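Local coordinates for protein spectinomycin phosphotransferase (Legionella pneumophila, PDB 3I1A) that transfers a phosphate group to the antibiotic spectinomycin, probably from a bound, metal-assisted nucleotide, and so acts as a resistance factor, at residues A[42-46]-A[47-51]; A[83-87]-A[88-92]. All coordinates share one frame; numbering follows the deposited sequence.

Interaction 1: A[42-46]-A[47-51]; sequences ADSES and KSYFI
Ala42 and Tyr49 form an antiparallel hydrogen-bonded pair, with Ala42 N 2.8 Å from Tyr49 O and Tyr49 N bonded back to Ala42 O, and the chain then reverses through 44-47. This is the end of the beta hairpin of strands 38-43 and 48-55, in the nucleotide-binding sheet of a kinase-like fold. Nearer the turn, Ser44 N donates to Lys47 O at 2.6 Å. The side chain of Ser44 adds a second link: with chi1 at 76°, OG sits between its own N and carbonyl carbon and accepts from Lys47 N, though their separation of 2.5 Å is too short to be taken at face value. Ala42, Tyr49 and Ile51 share one face of the hairpin, where Ala42 CB lies 4.1 Å from Ile51 CG1; Leu15 of helix 10-19 packs against both of these residues. The Tyr49 ring turns an edge to the first strand, so that Ala42 O and Ser44 CB lie in its plane, with CE2 3.9 Å from Ser44 CB. On the other face stand Asp43 and Ser48, a non-hydrogen-bonded pair. A chi1 of -173° carries Ser48 OG toward the Asp43 carboxylate, where it donates to OD1 at a very short, somewhat doubtful 2.4 Å, while the second oxygen, Asp43 OD2, is bonded to Gln41 NE2.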
loop_
_atom_site.group_PDB
_atom_site.type_symbol
_atom_site.label_atom_id
_atom_site.label_comp_id
_atom_site.label_asym_id
_atom_site.label_seq_id
_atom_site.Cartn_x
_atom_site.Cartn_y
_atom_site.Cartn_z
ATOM N N ALA A 42 12.187 18.366 -10.999
ATOM C CA ALA A 42 12.862 18.943 -12.155
ATOM C C ALA A 42 11.801 19.638 -13.006
ATOM O O ALA A 42 10.834 19.013 -13.437
ATOM C CB ALA A 42 13.566 17.847 -12.952
ATOM N N ASP A 43 11.995 20.925 -13.254
ATOM C CA ASP A 43 11.022 21.710 -14.015
ATOM C C ASP A 43 11.439 22.126 -15.416
ATOM O O ASP A 43 12.566 22.587 -15.630
ATOM C CB ASP A 43 10.675 22.978 -13.230
ATOM C CG ASP A 43 10.251 22.684 -11.814
ATOM O OD1 ASP A 43 9.189 22.061 -11.630
ATOM O OD2 ASP A 43 10.989 23.072 -10.887
ATOM N N SER A 44 10.515 21.952 -16.365
ATOM C CA SER A 44 10.726 22.361 -17.748
ATOM C C SER A 44 9.959 23.666 -17.840
ATOM O O SER A 44 8.988 23.867 -17.099
ATOM C CB SER A 44 10.109 21.364 -18.733
ATOM O OG SER A 44 8.695 21.496 -18.789
ATOM N N GLU A 45 10.380 24.558 -18.728
ATOM C CA GLU A 45 9.688 25.836 -18.881
ATOM C C GLU A 45 8.203 25.596 -19.145
ATOM O O GLU A 45 7.379 26.493 -18.980
ATOM C CB GLU A 45 10.310 26.639 -20.034
ATOM C CG GLU A 45 11.767 27.009 -19.787
ATOM C CD GLU A 45 12.390 27.817 -20.908
ATOM O OE1 GLU A 45 11.786 28.828 -21.327
ATOM O OE2 GLU A 45 13.498 27.452 -21.364
ATOM N N SER A 46 7.871 24.363 -19.523
ATOM C CA SER A 46 6.506 23.974 -19.846
ATOM C C SER A 46 5.799 23.197 -18.740
ATOM O O SER A 46 4.586 23.335 -18.569
ATOM C CB SER A 46 6.509 23.118 -21.119
ATOM O OG SER A 46 7.446 23.604 -22.074
ATOM N N LYS A 47 6.544 22.375 -18.001
ATOM C CA LYS A 47 5.951 21.565 -16.934
ATOM C C LYS A 47 6.892 21.330 -15.744
ATOM O O LYS A 47 7.963 21.918 -15.653
ATOM C CB LYS A 47 5.526 20.199 -17.494
ATOM C CG LYS A 47 4.648 20.259 -18.735
ATOM C CD LYS A 47 4.520 18.888 -19.382
ATOM C CE LYS A 47 3.723 18.959 -20.672
ATOM N NZ LYS A 47 3.618 17.634 -21.361
ATOM N N SER A 48 6.464 20.462 -14.832
ATOM C CA SER A 48 7.255 20.110 -13.659
ATOM C C SER A 48 7.320 18.591 -13.596
ATOM O O SER A 48 6.325 17.915 -13.855
ATOM C CB SER A 48 6.602 20.657 -12.392
ATOM O OG SER A 48 7.444 20.449 -11.272
ATOM N N TYR A 49 8.487 18.049 -13.244
ATOM C CA TYR A 49 8.660 16.603 -13.175
ATOM C C TYR A 49 9.164 16.090 -11.829
ATOM O O TYR A 49 9.939 16.762 -11.132
ATOM C CB TYR A 49 9.648 16.147 -14.252
ATOM C CG TYR A 49 9.184 16.396 -15.665
ATOM C CD1 TYR A 49 8.433 15.447 -16.351
ATOM C CD2 TYR A 49 9.507 17.573 -16.313
ATOM C CE1 TYR A 49 8.017 15.669 -17.665
ATOM C CE2 TYR A 49 9.099 17.809 -17.624
ATOM C CZ TYR A 49 8.357 16.855 -18.290
ATOM O OH TYR A 49 7.956 17.102 -19.584
ATOM N N PHE A 50 8.716 14.892 -11.487
ATOM C CA PHE A 50 9.130 14.214 -10.257
ATOM C C PHE A 50 10.023 13.066 -10.711
ATOM O O PHE A 50 9.591 12.146 -11.437
ATOM C CB PHE A 50 7.902 13.692 -9.502
ATOM C CG PHE A 50 8.226 12.908 -8.269
ATOM C CD1 PHE A 50 8.212 11.519 -8.293
ATOM C CD2 PHE A 50 8.539 13.559 -7.065
ATOM C CE1 PHE A 50 8.504 10.777 -7.139
ATOM C CE2 PHE A 50 8.833 12.827 -5.911
ATOM C CZ PHE A 50 8.816 11.439 -5.945
ATOM N N ILE A 51 11.284 13.133 -10.298
ATOM C CA ILE A 51 12.251 12.118 -10.697
ATOM C C ILE A 51 12.688 11.241 -9.542
ATOM O O ILE A 51 12.971 11.740 -8.448
ATOM C CB ILE A 51 13.505 12.785 -11.314
ATOM C CG1 ILE A 51 13.085 13.818 -12.373
ATOM C CG2 ILE A 51 14.423 11.728 -11.897
ATOM C CD1 ILE A 51 12.293 13.276 -13.516
#

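Interaction 2: A[83-87]-A[88-92]; sequences TLEAK and LFQQL
Thr83 meets the chain beyond its own turn through its methyl group, CG2 resting 3.7 Å from Phe89 O, and through the contact of that methyl with the Gln90 amide oxygen OE1 at 3.8 Å. Residues 83-87 form a tight reversal: a type I turn from Thr83 to Ala86, in which Ala86 takes a left-handed backbone conformation, followed by a bond from Thr83 N to Lys87 O. Together with Ala86 N to Thr83 O, this is the pattern of a type I turn with a G1 beta bulge. Thr83 OG1 braces the loop from inside, lying between its own N and carbonyl carbon (chi1 69°), where it accepts Lys87 N at 3.1 Å and, weakly, Glu85 N.

The Lys87 side chain runs back along this loop. Its CB lies 3.6 Å from Phe89 O, CG passes 4.1 Å from Thr83 OG1, and CD comes alongside the Glu85 carboxylate, 3.3 Å from OE1. A bend at chi3 (65°) brings CE within 3.9 Å of Phe89 O before NZ ends 3.4 Å from Glu85 OE1 in a salt bridge whose hydrogen bond is weak.

Beyond the turn, Leu88 packs on Ile66 and Arg67 of helix 61-71, and Gln90 pairs by its backbone with Ile97, which ties the segment to the sheet. No hydrogen bond joins 83-87 to 88-92: aliphatic carbons are laid against Phe89 O and the Gln90 amide. The turn is thus closed by its own backbone bonds and Thr83 OG1, while its touch on 88-92 is non-directional and probably does little to fix orientation across the contact.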
loop_
_atom_site.group_PDB
_atom_site.type_symbol
_atom_site.label_atom_id
_atom_site.label_comp_id
_atom_site.label_asym_id
_atom_site.label_seq_id
_atom_site.Cartn_x
_atom_site.Cartn_y
_atom_site.Cartn_z
ATOM N N THR A 83 10.901 6.993 -21.941
ATOM C CA THR A 83 12.218 7.449 -22.375
ATOM C C THR A 83 12.098 7.555 -23.893
ATOM O O THR A 83 11.081 7.154 -24.447
ATOM C CB THR A 83 13.320 6.444 -22.069
ATOM O OG1 THR A 83 13.162 5.287 -22.910
ATOM C CG2 THR A 83 13.267 6.041 -20.595
ATOM N N LEU A 84 13.115 8.088 -24.560
ATOM C CA LEU A 84 13.052 8.224 -26.013
ATOM C C LEU A 84 12.970 6.863 -26.697
ATOM O O LEU A 84 12.454 6.769 -27.821
ATOM C CB LEU A 84 14.248 9.030 -26.540
ATOM C CG LEU A 84 14.166 10.526 -26.186
ATOM C CD1 LEU A 84 15.452 11.248 -26.592
ATOM C CD2 LEU A 84 12.940 11.143 -26.865
ATOM N N GLU A 85 13.452 5.819 -26.020
ATOM C CA GLU A 85 13.406 4.452 -26.565
ATOM C C GLU A 85 12.072 3.793 -26.177
ATOM O O GLU A 85 11.882 2.574 -26.320
ATOM C CB GLU A 85 14.559 3.604 -26.015
ATOM C CG GLU A 85 15.944 4.218 -26.171
ATOM C CD GLU A 85 17.046 3.351 -25.565
ATOM O OE1 GLU A 85 16.889 2.873 -24.419
ATOM O OE2 GLU A 85 18.081 3.151 -26.231
ATOM N N ALA A 86 11.153 4.616 -25.680
ATOM C CA ALA A 86 9.827 4.169 -25.278
ATOM C C ALA A 86 9.807 3.188 -24.097
ATOM O O ALA A 86 8.929 2.336 -24.019
ATOM C CB ALA A 86 9.083 3.559 -26.492
ATOM N N LYS A 87 10.779 3.316 -23.191
ATOM C CA LYS A 87 10.857 2.475 -21.986
ATOM C C LYS A 87 10.330 3.290 -20.804
ATOM O O LYS A 87 10.404 4.528 -20.828
ATOM C CB LYS A 87 12.306 2.067 -21.721
ATOM C CG LYS A 87 12.874 1.199 -22.827
ATOM C CD LYS A 87 14.388 1.296 -22.937
ATOM C CE LYS A 87 15.097 0.758 -21.708
ATOM N NZ LYS A 87 16.582 0.730 -21.856
ATOM N N LEU A 88 9.821 2.611 -19.773
ATOM C CA LEU A 88 9.274 3.283 -18.592
ATOM C C LEU A 88 10.330 3.733 -17.578
ATOM O O LEU A 88 10.010 4.311 -16.542
ATOM C CB LEU A 88 8.216 2.392 -17.918
ATOM C CG LEU A 88 6.921 2.193 -18.736
ATOM C CD1 LEU A 88 5.908 1.392 -17.902
ATOM C CD2 LEU A 88 6.321 3.548 -19.118
ATOM N N PHE A 89 11.596 3.476 -17.882
ATOM C CA PHE A 89 12.660 3.905 -17.002
ATOM C C PHE A 89 13.975 3.776 -17.754
ATOM O O PHE A 89 14.070 2.990 -18.704
ATOM C CB PHE A 89 12.665 3.050 -15.717
ATOM C CG PHE A 89 13.158 1.631 -15.918
ATOM C CD1 PHE A 89 14.491 1.304 -15.700
ATOM C CD2 PHE A 89 12.279 0.620 -16.301
ATOM C CE1 PHE A 89 14.945 -0.010 -15.855
ATOM C CE2 PHE A 89 12.727 -0.694 -16.460
ATOM C CZ PHE A 89 14.067 -1.005 -16.234
ATOM N N GLN A 90 14.969 4.575 -17.355
ATOM C CA GLN A 90 16.282 4.544 -17.976
ATOM C C GLN A 90 17.279 3.807 -17.080
ATOM O O GLN A 90 17.530 4.197 -15.930
ATOM C CB GLN A 90 16.799 5.959 -18.203
ATOM C CG GLN A 90 18.123 5.972 -18.975
ATOM C CD GLN A 90 17.945 5.415 -20.384
ATOM O OE1 GLN A 90 17.026 5.815 -21.104
ATOM N NE2 GLN A 90 18.816 4.494 -20.779
ATOM N N GLN A 91 17.838 2.720 -17.588
ATOM C CA GLN A 91 18.817 1.980 -16.797
ATOM C C GLN A 91 20.201 2.531 -17.092
ATOM O O GLN A 91 20.639 2.511 -18.231
ATOM C CB GLN A 91 18.842 0.503 -17.170
ATOM C CG GLN A 91 19.870 -0.286 -16.355
ATOM C CD GLN A 91 19.512 -0.371 -14.878
ATOM O OE1 GLN A 91 18.502 -0.979 -14.503
ATOM N NE2 GLN A 91 20.341 0.228 -14.027
ATOM N N LEU A 92 20.897 3.021 -16.080
ATOM C CA LEU A 92 22.236 3.510 -16.326
ATOM C C LEU A 92 23.166 2.459 -15.751
ATOM O O LEU A 92 22.722 1.415 -15.287
ATOM C CB LEU A 92 22.447 4.873 -15.676
ATOM C CG LEU A 92 21.553 5.934 -16.325
ATOM C CD1 LEU A 92 21.677 7.245 -15.579
ATOM C CD2 LEU A 92 21.946 6.110 -17.774
#

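How the interactions relate
Both contacts reach the same antiparallel sheet, with centres about 17 Å apart and nearest atoms about 9 Å apart. Interaction 1 ends the hairpin of strands 38-43 and 48-55, while interaction 2 leads into the short outermost strand 90-91; strand 95-101 lies between strands 48-55 and 90-91. Helix 10-19 touches side chains of both. The nucleotide site is closer to interaction 1: Phe50, within 47-51, binds AMP and ADP, and the Tyr49 side chain is about 5 Å from that of Pro101, another residue of the site. In interaction 2 the Phe89 side chain is about 9 Å from that of Lys52, which binds ADP, making it a more peripheral neighbour of the pocket, which holds no nucleotide here.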